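Local coordinates for protein trypsin inhibitor BGIT (Momordica charantia, PDB 1VBW) that inhibits trypsin-type serine endopeptidases as a member of the potato type I (I13) inhibitor family, at residues R2-S7 and N28-A33; G14-A19 and R58-R63; A33-V38 and V51-T56. All blocks are in the same frame, centred on the assembly; numbering follows the deposited sequence.

Contact 1 (R2-S7 and N28-A33); sequences RCQGKS and NPRVRA
The carboxamide of N28 reaches across to the backbone of Q4-K6 and overlaps it with its nitrogen end, ND2 giving a hydrogen bond to each of two carbonyls. The bond from N28 ND2 to K6 O is the shorter and straighter, 2.9 Å with an N-H...O angle of 170°, and K6 O lies almost in the amide plane. The second, from N28 ND2 to Q4 O, is 3.2 Å long and more bent, at 146°; Q4 O offers a lone pair in its carbonyl plane but stands tilted out of the amide plane. CG of N28 is anti to the backbone N (chi1 -169°), which carries the amide toward the N-terminal arm. Its oxygen end stays within its own segment: OD1 accepts from R30 N at 2.9 Å, an Asx turn within the type I beta turn N28-V31. Three bonds thus fix the flip of the amide.

R30 comes in beside it. Its chain bends at chi3, and the guanidinium meets Q4 O obliquely, with R30 NH2 2.9 Å from that oxygen, while CA of G5 lies at the guanidinium edge, in its plane.

K6 sends its amine away from this site to a salt bridge with E27, at the end of helix 17-27, and C3 is joined to C48 by a disulfide. Across the contact, two N-H groups of one side-chain amide meet two main-chain carbonyls, so the buried asparagine is satisfied at both ends, by the arm at its nitrogen and by a turn N-H at its oxygen.

Contact 2 (G14-A19 and R58-R63); sequences GSTGAA and RGIVAR
V61 N gives S15 O a 2.8 Å hydrogen bond that is nearly linear at the hydrogen (173°) and runs almost along the C=O axis. The same oxygen also receives a CA-H...O contact from I60 CA at 3.5 Å, so S15 O is enclosed by the I60-V61 backbone.

Two further main-chain bonds flank this one. G14 N donates to V61 O at 2.9 Å, and G17 N, in the first turn of helix 17-27, donates to G59 O at 2.8 Å, again close to the line of the carbonyl. T16 and I60 form a single beta bridge, their CA atoms 4.5 Å apart.

V61 has CG2 anti to its carbonyl carbon, a setting that lays this methyl against S15 O, at 3.4 Å, and G17 CA, at 3.9 Å. The apolar contacts are V61 on V53 of the sheet and, between the bridged residues themselves, T16 CG2 loosely on I60 CD1 at 4.1 Å. In the conformer described, which gives that last contact, T16 OG1 turns back to accept from A19 N. Beyond the segments, T56 OG1 accepts from both R58 N and I60 N, which helps to position the G59-V61 backbone.

The arrangement is an N-capped helix start, with T16 as N-cap, tied to the loop between strands 50-55 and 66-67 by a single beta bridge and one more main-chain bond from G14.

Contact 3 (A33-V38 and V51-T56); sequences AVIIKV and VRVWVT
I36 lies along the indole of W54, the two side chains pointing the same way: CB of I36 sits 3.9 Å above one ring face, toward its rim, and its CG2 reaches CZ3 of W54 at 3.5 Å. The ring edge faces main chain, with K37 C and V38 N in its plane. On the sheet face that carries V34, I36, R52 and W54, V34 CG1 also meets CG of R52, and CD1 of I36 leans on the R52 chain. The R52 guanidinium bonds to T43 O, and R52 forms a sodium site with T66 and G68.

The sheet face of A33, I35, V51 and V53 is aliphatic. I35 CD1 lies 3.7 Å from V53 CB, and A33 CB touches V53 CG2; V55 flanks them, its side chain crossing that of I35 at about a right angle, CG2 to CG2. Contacts of V34, I35 and I36 hold for the conformer described. V51 and V53 continue this layer to I24 of helix 17-27.

The backbone aligns these side chains. Five hydrogen bonds, V34 N to V51 O, V53 N to V34 O, I36 N to V53 O, V55 N to I36 O and V38 N to V55 O, span 2.8-2.9 Å, and the strand axes cross at -29°. This is the twisted parallel strand pair of the potato inhibitor fold, packed on its helix.

Overall arrangement
Contact 1 closes first along the chain, bringing the N-terminal arm to the turn after helix 17-27; contact 3 follows on strands 32-37 and 50-55, sharing A33 with it. The segments of contact 2 bracket contact 3 in sequence and alternate with those of contact 1. Centres of contacts 1 and 2 lie about 19 Å apart, on opposite sides of the chain centre, whereas those of contacts 2 and 3 are about 8 Å apart and touch through V61 on V53. Contacts 1 and 3, centres about 16 Å apart, meet where V31 packs on V51. The segment between the paired strands probably carries the protease-binding loop, as in relatives, so contact 3 would anchor both its ends.

Contact 1 (R2-S7 and N28-A33)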
loop_
_atom_site.group_PDB
_atom_site.type_symbol
_atom_site.label_atom_id
_atom_site.label_comp_id
_atom_site.label_asym_id
_atom_site.label_seq_id
_atom_site.Cartn_x
_atom_site.Cartn_y
_atom_site.Cartn_z
ATOM N N ARG A 2 3.510 5.952 -16.675
ATOM C CA ARG A 2 3.104 5.136 -15.484
ATOM C C ARG A 2 2.360 6.042 -14.515
ATOM O O ARG A 2 2.082 7.196 -14.656
ATOM C CB ARG A 2 4.421 4.585 -15.003
ATOM C CG ARG A 2 5.008 3.580 -15.985
ATOM C CD ARG A 2 6.412 3.165 -15.551
ATOM N NE ARG A 2 6.938 2.146 -16.423
ATOM C CZ ARG A 2 8.141 1.654 -16.351
ATOM N NH1 ARG A 2 9.046 2.079 -15.474
ATOM N NH2 ARG A 2 8.480 0.717 -17.224
ATOM N N CYS A 3 1.859 5.381 -13.440
ATOM C CA CYS A 3 1.114 6.005 -12.306
ATOM C C CYS A 3 -0.401 6.268 -12.521
ATOM O O CYS A 3 -1.046 6.831 -11.609
ATOM C CB CYS A 3 1.748 7.274 -11.735
ATOM S SG CYS A 3 3.073 7.024 -10.533
ATOM N N GLN A 4 -0.992 5.867 -13.615
ATOM C CA GLN A 4 -2.416 6.099 -13.835
ATOM C C GLN A 4 -3.234 5.098 -13.038
ATOM O O GLN A 4 -2.732 4.113 -12.527
ATOM C CB GLN A 4 -2.790 5.985 -15.351
ATOM C CG GLN A 4 -2.035 6.978 -16.186
ATOM C CD GLN A 4 -2.284 7.057 -17.664
ATOM O OE1 GLN A 4 -3.364 6.810 -18.179
ATOM N NE2 GLN A 4 -1.217 7.428 -18.366
ATOM N N GLY A 5 -4.538 5.425 -12.962
ATOM C CA GLY A 5 -5.415 4.557 -12.197
ATOM C C GLY A 5 -5.574 5.053 -10.771
ATOM O O GLY A 5 -5.148 6.148 -10.404
ATOM N N LYS A 6 -6.265 4.229 -9.969
ATOM C CA LYS A 6 -6.391 4.589 -8.578
ATOM C C LYS A 6 -5.021 4.600 -7.931
ATOM O O LYS A 6 -4.242 3.657 -8.096
ATOM C CB LYS A 6 -7.358 3.626 -7.858
ATOM C CG LYS A 6 -7.631 4.011 -6.436
ATOM C CD LYS A 6 -8.800 3.242 -5.843
ATOM C CE LYS A 6 -9.049 3.617 -4.414
ATOM N NZ LYS A 6 -10.175 2.815 -3.833
ATOM N N SER A 7 -4.745 5.649 -7.144
ATOM C CA SER A 7 -3.406 5.764 -6.610
ATOM C C SER A 7 -3.318 5.989 -5.096
ATOM O O SER A 7 -2.238 6.046 -4.558
ATOM C CB SER A 7 -2.620 6.809 -7.393
ATOM O OG SER A 7 -3.311 7.994 -7.376
ATOM N N ASN A 28 -6.115 -1.571 -8.842
ATOM C CA ASN A 28 -5.123 -1.088 -9.787
ATOM C C ASN A 28 -4.211 -2.257 -10.134
ATOM O O ASN A 28 -3.266 -2.582 -9.387
ATOM C CB ASN A 28 -4.321 0.067 -9.212
ATOM C CG ASN A 28 -3.480 0.737 -10.290
ATOM O OD1 ASN A 28 -3.124 0.053 -11.281
ATOM N ND2 ASN A 28 -3.203 2.001 -10.185
ATOM N N PRO A 29 -4.428 -2.891 -11.305
ATOM C CA PRO A 29 -3.631 -4.035 -11.696
ATOM C C PRO A 29 -2.196 -3.729 -12.019
ATOM O O PRO A 29 -1.387 -4.666 -12.233
ATOM C CB PRO A 29 -4.362 -4.593 -12.921
ATOM C CG PRO A 29 -5.118 -3.442 -13.474
ATOM C CD PRO A 29 -5.490 -2.574 -12.310
ATOM N N ARG A 30 -1.825 -2.459 -12.029
ATOM C CA ARG A 30 -0.448 -2.027 -12.323
ATOM C C ARG A 30 0.368 -1.776 -11.074
ATOM O O ARG A 30 1.473 -1.234 -11.185
ATOM C CB ARG A 30 -0.520 -0.801 -13.197
ATOM C CG ARG A 30 -1.187 -1.153 -14.570
ATOM C CD ARG A 30 -1.290 -0.002 -15.522
ATOM N NE ARG A 30 -2.174 1.048 -15.088
ATOM C CZ ARG A 30 -2.494 2.151 -15.739
ATOM N NH1 ARG A 30 -1.991 2.444 -16.961
ATOM N NH2 ARG A 30 -3.342 2.980 -15.153
ATOM N N VAL A 31 -0.115 -2.226 -9.918
ATOM C CA VAL A 31 0.685 -2.083 -8.705
ATOM C C VAL A 31 0.760 -3.417 -7.967
ATOM O O VAL A 31 -0.117 -4.262 -8.052
ATOM C CB VAL A 31 0.152 -0.997 -7.757
ATOM C CG1 VAL A 31 0.013 0.337 -8.484
ATOM C CG2 VAL A 31 -1.144 -1.400 -7.083
ATOM N N ARG A 32 1.821 -3.521 -7.174
ATOM C CA ARG A 32 1.977 -4.572 -6.188
ATOM C C ARG A 32 2.060 -3.927 -4.831
ATOM O O ARG A 32 2.830 -2.961 -4.621
ATOM C CB ARG A 32 3.272 -5.384 -6.475
ATOM C CG ARG A 32 3.608 -6.358 -5.372
ATOM C CD ARG A 32 4.736 -7.306 -5.772
ATOM N NE ARG A 32 5.195 -8.110 -4.667
ATOM C CZ ARG A 32 6.229 -7.811 -3.855
ATOM N NH1 ARG A 32 6.995 -6.744 -4.111
ATOM N NH2 ARG A 32 6.507 -8.605 -2.844
ATOM N N ALA A 33 1.255 -4.452 -3.890
ATOM C CA ALA A 33 1.256 -3.953 -2.524
ATOM C C ALA A 33 2.278 -4.733 -1.707
ATOM O O ALA A 33 2.347 -5.965 -1.750
ATOM C CB ALA A 33 -0.130 -4.112 -1.941
#

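Contact 2 (G14-A19 and R58-R63)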
loop_
_atom_site.group_PDB
_atom_site.type_symbol
_atom_site.label_atom_id
_atom_site.label_comp_id
_atom_site.label_asym_id
_atom_site.label_seq_id
_atom_site.Cartn_x
_atom_site.Cartn_y
_atom_site.Cartn_z
ATOM N N GLY A 14 -7.080 0.816 9.119
ATOM C CA GLY A 14 -7.923 0.030 9.997
ATOM C C GLY A 14 -8.247 -1.336 9.497
ATOM O O GLY A 14 -8.719 -2.147 10.307
ATOM N N SER A 15 -8.010 -1.635 8.232
ATOM C CA SER A 15 -8.180 -2.953 7.652
ATOM C C SER A 15 -6.951 -3.807 7.970
ATOM O O SER A 15 -5.910 -3.300 8.349
ATOM C CB SER A 15 -8.343 -2.866 6.109
ATOM O OG SER A 15 -9.519 -2.110 5.792
ATOM N N THR A 16 -7.069 -5.110 7.754
ATOM C CA THR A 16 -5.845 -5.924 7.826
ATOM C C THR A 16 -5.017 -5.691 6.581
ATOM O O THR A 16 -5.471 -5.338 5.468
ATOM C CB THR A 16 -6.177 -7.419 7.888
ATOM O OG1 THR A 16 -6.787 -7.814 6.614
ATOM C CG2 THR A 16 -7.181 -7.701 8.996
ATOM N N GLY A 17 -3.682 -5.924 6.749
ATOM C CA GLY A 17 -2.803 -5.793 5.606
ATOM C C GLY A 17 -3.164 -6.697 4.460
ATOM O O GLY A 17 -3.052 -6.310 3.288
ATOM N N ALA A 18 -3.561 -7.945 4.755
ATOM C CA ALA A 18 -3.922 -8.876 3.686
ATOM C C ALA A 18 -5.133 -8.410 2.916
ATOM O O ALA A 18 -5.145 -8.459 1.667
ATOM C CB ALA A 18 -4.221 -10.259 4.316
ATOM N N ALA A 19 -6.150 -7.938 3.645
ATOM C CA ALA A 19 -7.346 -7.444 2.946
ATOM C C ALA A 19 -6.946 -6.276 2.047
ATOM O O ALA A 19 -7.425 -6.152 0.897
ATOM C CB ALA A 19 -8.435 -7.052 3.903
ATOM N N ARG A 58 0.221 -5.946 14.856
ATOM C CA ARG A 58 -0.873 -6.911 14.690
ATOM C C ARG A 58 -1.324 -7.035 13.237
ATOM O O ARG A 58 -2.298 -7.721 12.910
ATOM C CB ARG A 58 -2.117 -6.577 15.510
ATOM C CG ARG A 58 -1.760 -6.545 17.000
ATOM C CD ARG A 58 -3.023 -6.235 17.825
ATOM N NE ARG A 58 -2.579 -5.886 19.199
ATOM C CZ ARG A 58 -3.372 -5.289 20.057
ATOM N NH1 ARG A 58 -4.642 -5.059 19.720
ATOM N NH2 ARG A 58 -2.905 -5.008 21.286
ATOM N N GLY A 59 -0.615 -6.307 12.351
ATOM C CA GLY A 59 -0.910 -6.431 10.918
ATOM C C GLY A 59 -2.044 -5.525 10.439
ATOM O O GLY A 59 -2.518 -5.761 9.326
ATOM N N ILE A 60 -2.403 -4.495 11.169
ATOM C CA ILE A 60 -3.477 -3.562 10.798
ATOM C C ILE A 60 -2.846 -2.379 10.066
ATOM O O ILE A 60 -1.855 -1.834 10.472
ATOM C CB ILE A 60 -4.246 -3.106 12.046
ATOM C CG1 ILE A 60 -4.908 -4.319 12.731
ATOM C CG2 ILE A 60 -5.264 -2.054 11.680
ATOM C CD1 ILE A 60 -5.945 -5.023 11.870
ATOM N N VAL A 61 -3.524 -1.995 8.961
ATOM C CA VAL A 61 -3.044 -0.847 8.191
ATOM C C VAL A 61 -3.159 0.447 8.991
ATOM O O VAL A 61 -4.229 0.792 9.487
ATOM C CB VAL A 61 -3.855 -0.756 6.888
ATOM C CG1 VAL A 61 -3.395 0.440 6.022
ATOM C CG2 VAL A 61 -3.759 -2.019 6.068
ATOM N N ALA A 62 -2.025 1.156 9.082
ATOM C CA ALA A 62 -1.893 2.281 9.977
ATOM C C ALA A 62 -1.520 3.568 9.260
ATOM O O ALA A 62 -1.325 4.581 9.945
ATOM C CB ALA A 62 -0.830 1.989 11.040
ATOM N N ARG A 63 -1.394 3.539 7.947
ATOM C CA ARG A 63 -1.182 4.733 7.125
ATOM C C ARG A 63 -1.977 4.542 5.816
ATOM O O ARG A 63 -2.149 3.379 5.399
ATOM C CB ARG A 63 0.280 4.939 6.725
ATOM C CG ARG A 63 1.271 5.004 7.897
ATOM C CD ARG A 63 1.127 6.327 8.665
ATOM N NE ARG A 63 2.176 6.453 9.666
ATOM C CZ ARG A 63 2.221 5.879 10.841
ATOM N NH1 ARG A 63 3.267 6.072 11.665
ATOM N NH2 ARG A 63 1.197 5.100 11.247
#

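Contact 3 (A33-V38 and V51-T56)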
loop_
_atom_site.group_PDB
_atom_site.type_symbol
_atom_site.label_atom_id
_atom_site.label_comp_id
_atom_site.label_asym_id
_atom_site.label_seq_id
_atom_site.Cartn_x
_atom_site.Cartn_y
_atom_site.Cartn_z
ATOM N N ALA A 33 1.255 -4.452 -3.890
ATOM C CA ALA A 33 1.256 -3.953 -2.524
ATOM C C ALA A 33 2.278 -4.733 -1.707
ATOM O O ALA A 33 2.347 -5.965 -1.750
ATOM C CB ALA A 33 -0.130 -4.112 -1.941
ATOM N N VAL A 34 3.033 -4.011 -0.904
ATOM C CA VAL A 34 4.153 -4.484 -0.095
ATOM C C VAL A 34 3.798 -4.240 1.370
ATOM O O VAL A 34 3.700 -3.079 1.718
ATOM C CB VAL A 34 5.451 -3.764 -0.491
ATOM C CG1 VAL A 34 5.369 -2.271 -0.355
ATOM C CG2 VAL A 34 6.658 -4.337 0.272
ATOM N N ILE A 35 3.631 -5.270 2.205
ATOM C CA ILE A 35 3.330 -5.111 3.617
ATOM C C ILE A 35 4.616 -4.824 4.381
ATOM O O ILE A 35 5.563 -5.607 4.277
ATOM C CB ILE A 35 2.680 -6.398 4.191
ATOM C CG1 ILE A 35 1.490 -6.770 3.336
ATOM C CG2 ILE A 35 2.392 -6.170 5.656
ATOM C CD1 ILE A 35 0.349 -5.809 3.569
ATOM N N ILE A 36 4.651 -3.754 5.141
ATOM C CA ILE A 36 5.843 -3.356 5.863
ATOM C C ILE A 36 5.421 -2.842 7.232
ATOM O O ILE A 36 4.488 -2.050 7.328
ATOM C CB ILE A 36 6.634 -2.217 5.186
ATOM C CG1 ILE A 36 6.882 -2.480 3.722
ATOM C CG2 ILE A 36 7.926 -2.038 5.964
ATOM C CD1 ILE A 36 7.551 -1.306 3.022
ATOM N N LYS A 37 6.110 -3.260 8.275
ATOM C CA LYS A 37 5.771 -2.785 9.611
ATOM C C LYS A 37 6.157 -1.320 9.763
ATOM O O LYS A 37 7.284 -0.918 9.414
ATOM C CB LYS A 37 6.511 -3.589 10.699
ATOM C CG LYS A 37 6.110 -3.263 12.138
ATOM C CD LYS A 37 6.564 -4.331 13.133
ATOM C CE LYS A 37 6.350 -3.910 14.587
ATOM N NZ LYS A 37 7.493 -4.292 15.453
ATOM N N VAL A 38 5.259 -0.527 10.349
ATOM C CA VAL A 38 5.569 0.855 10.699
ATOM C C VAL A 38 6.898 0.914 11.464
ATOM O O VAL A 38 7.133 0.094 12.359
ATOM C CB VAL A 38 4.412 1.394 11.585
ATOM C CG1 VAL A 38 4.842 2.689 12.284
ATOM C CG2 VAL A 38 3.167 1.558 10.753
ATOM N N VAL A 51 2.952 -0.043 -3.961
ATOM C CA VAL A 51 2.105 0.533 -2.901
ATOM C C VAL A 51 2.580 -0.065 -1.581
ATOM O O VAL A 51 2.314 -1.243 -1.321
ATOM C CB VAL A 51 0.619 0.297 -3.128
ATOM C CG1 VAL A 51 -0.192 0.844 -1.950
ATOM C CG2 VAL A 51 0.139 0.942 -4.420
ATOM N N ARG A 52 3.212 0.736 -0.764
ATOM C CA ARG A 52 3.556 0.306 0.589
ATOM C C ARG A 52 2.329 0.286 1.476
ATOM O O ARG A 52 1.590 1.282 1.510
ATOM C CB ARG A 52 4.641 1.218 1.152
ATOM C CG ARG A 52 5.936 0.996 0.364
ATOM C CD ARG A 52 7.058 1.861 0.793
ATOM N NE ARG A 52 8.260 1.308 0.151
ATOM C CZ ARG A 52 9.120 2.295 -0.192
ATOM N NH1 ARG A 52 8.726 3.506 0.098
ATOM N NH2 ARG A 52 10.203 1.882 -0.711
ATOM N N VAL A 53 2.142 -0.783 2.182
ATOM C CA VAL A 53 1.071 -0.970 3.124
ATOM C C VAL A 53 1.703 -1.068 4.515
ATOM O O VAL A 53 2.235 -2.099 4.865
ATOM C CB VAL A 53 0.217 -2.188 2.799
ATOM C CG1 VAL A 53 -0.914 -2.326 3.817
ATOM C CG2 VAL A 53 -0.362 -2.078 1.379
ATOM N N TRP A 54 1.653 0.071 5.230
ATOM C CA TRP A 54 2.321 0.170 6.516
ATOM C C TRP A 54 1.398 -0.368 7.613
ATOM O O TRP A 54 0.279 0.129 7.742
ATOM C CB TRP A 54 2.670 1.615 6.813
ATOM C CG TRP A 54 3.709 2.184 5.888
ATOM C CD1 TRP A 54 3.507 3.003 4.801
ATOM C CD2 TRP A 54 5.119 2.006 6.034
ATOM N NE1 TRP A 54 4.734 3.324 4.234
ATOM C CE2 TRP A 54 5.734 2.730 4.975
ATOM C CE3 TRP A 54 5.927 1.324 6.925
ATOM C CZ2 TRP A 54 7.130 2.763 4.801
ATOM C CZ3 TRP A 54 7.308 1.358 6.770
ATOM C CH2 TRP A 54 7.872 2.083 5.723
ATOM N N VAL A 55 1.886 -1.336 8.374
ATOM C CA VAL A 55 1.025 -2.046 9.325
ATOM C C VAL A 55 1.616 -1.974 10.730
ATOM O O VAL A 55 2.815 -1.822 10.982
ATOM C CB VAL A 55 0.808 -3.491 8.930
ATOM C CG1 VAL A 55 0.047 -3.582 7.596
ATOM C CG2 VAL A 55 2.078 -4.297 8.890
ATOM N N THR A 56 0.693 -2.134 11.701
ATOM C CA THR A 56 1.065 -2.293 13.103
ATOM C C THR A 56 1.661 -3.687 13.324
ATOM O O THR A 56 1.673 -4.565 12.470
ATOM C CB THR A 56 -0.155 -2.123 14.011
ATOM O OG1 THR A 56 -0.969 -3.294 13.826
ATOM C CG2 THR A 56 -0.909 -0.853 13.739
#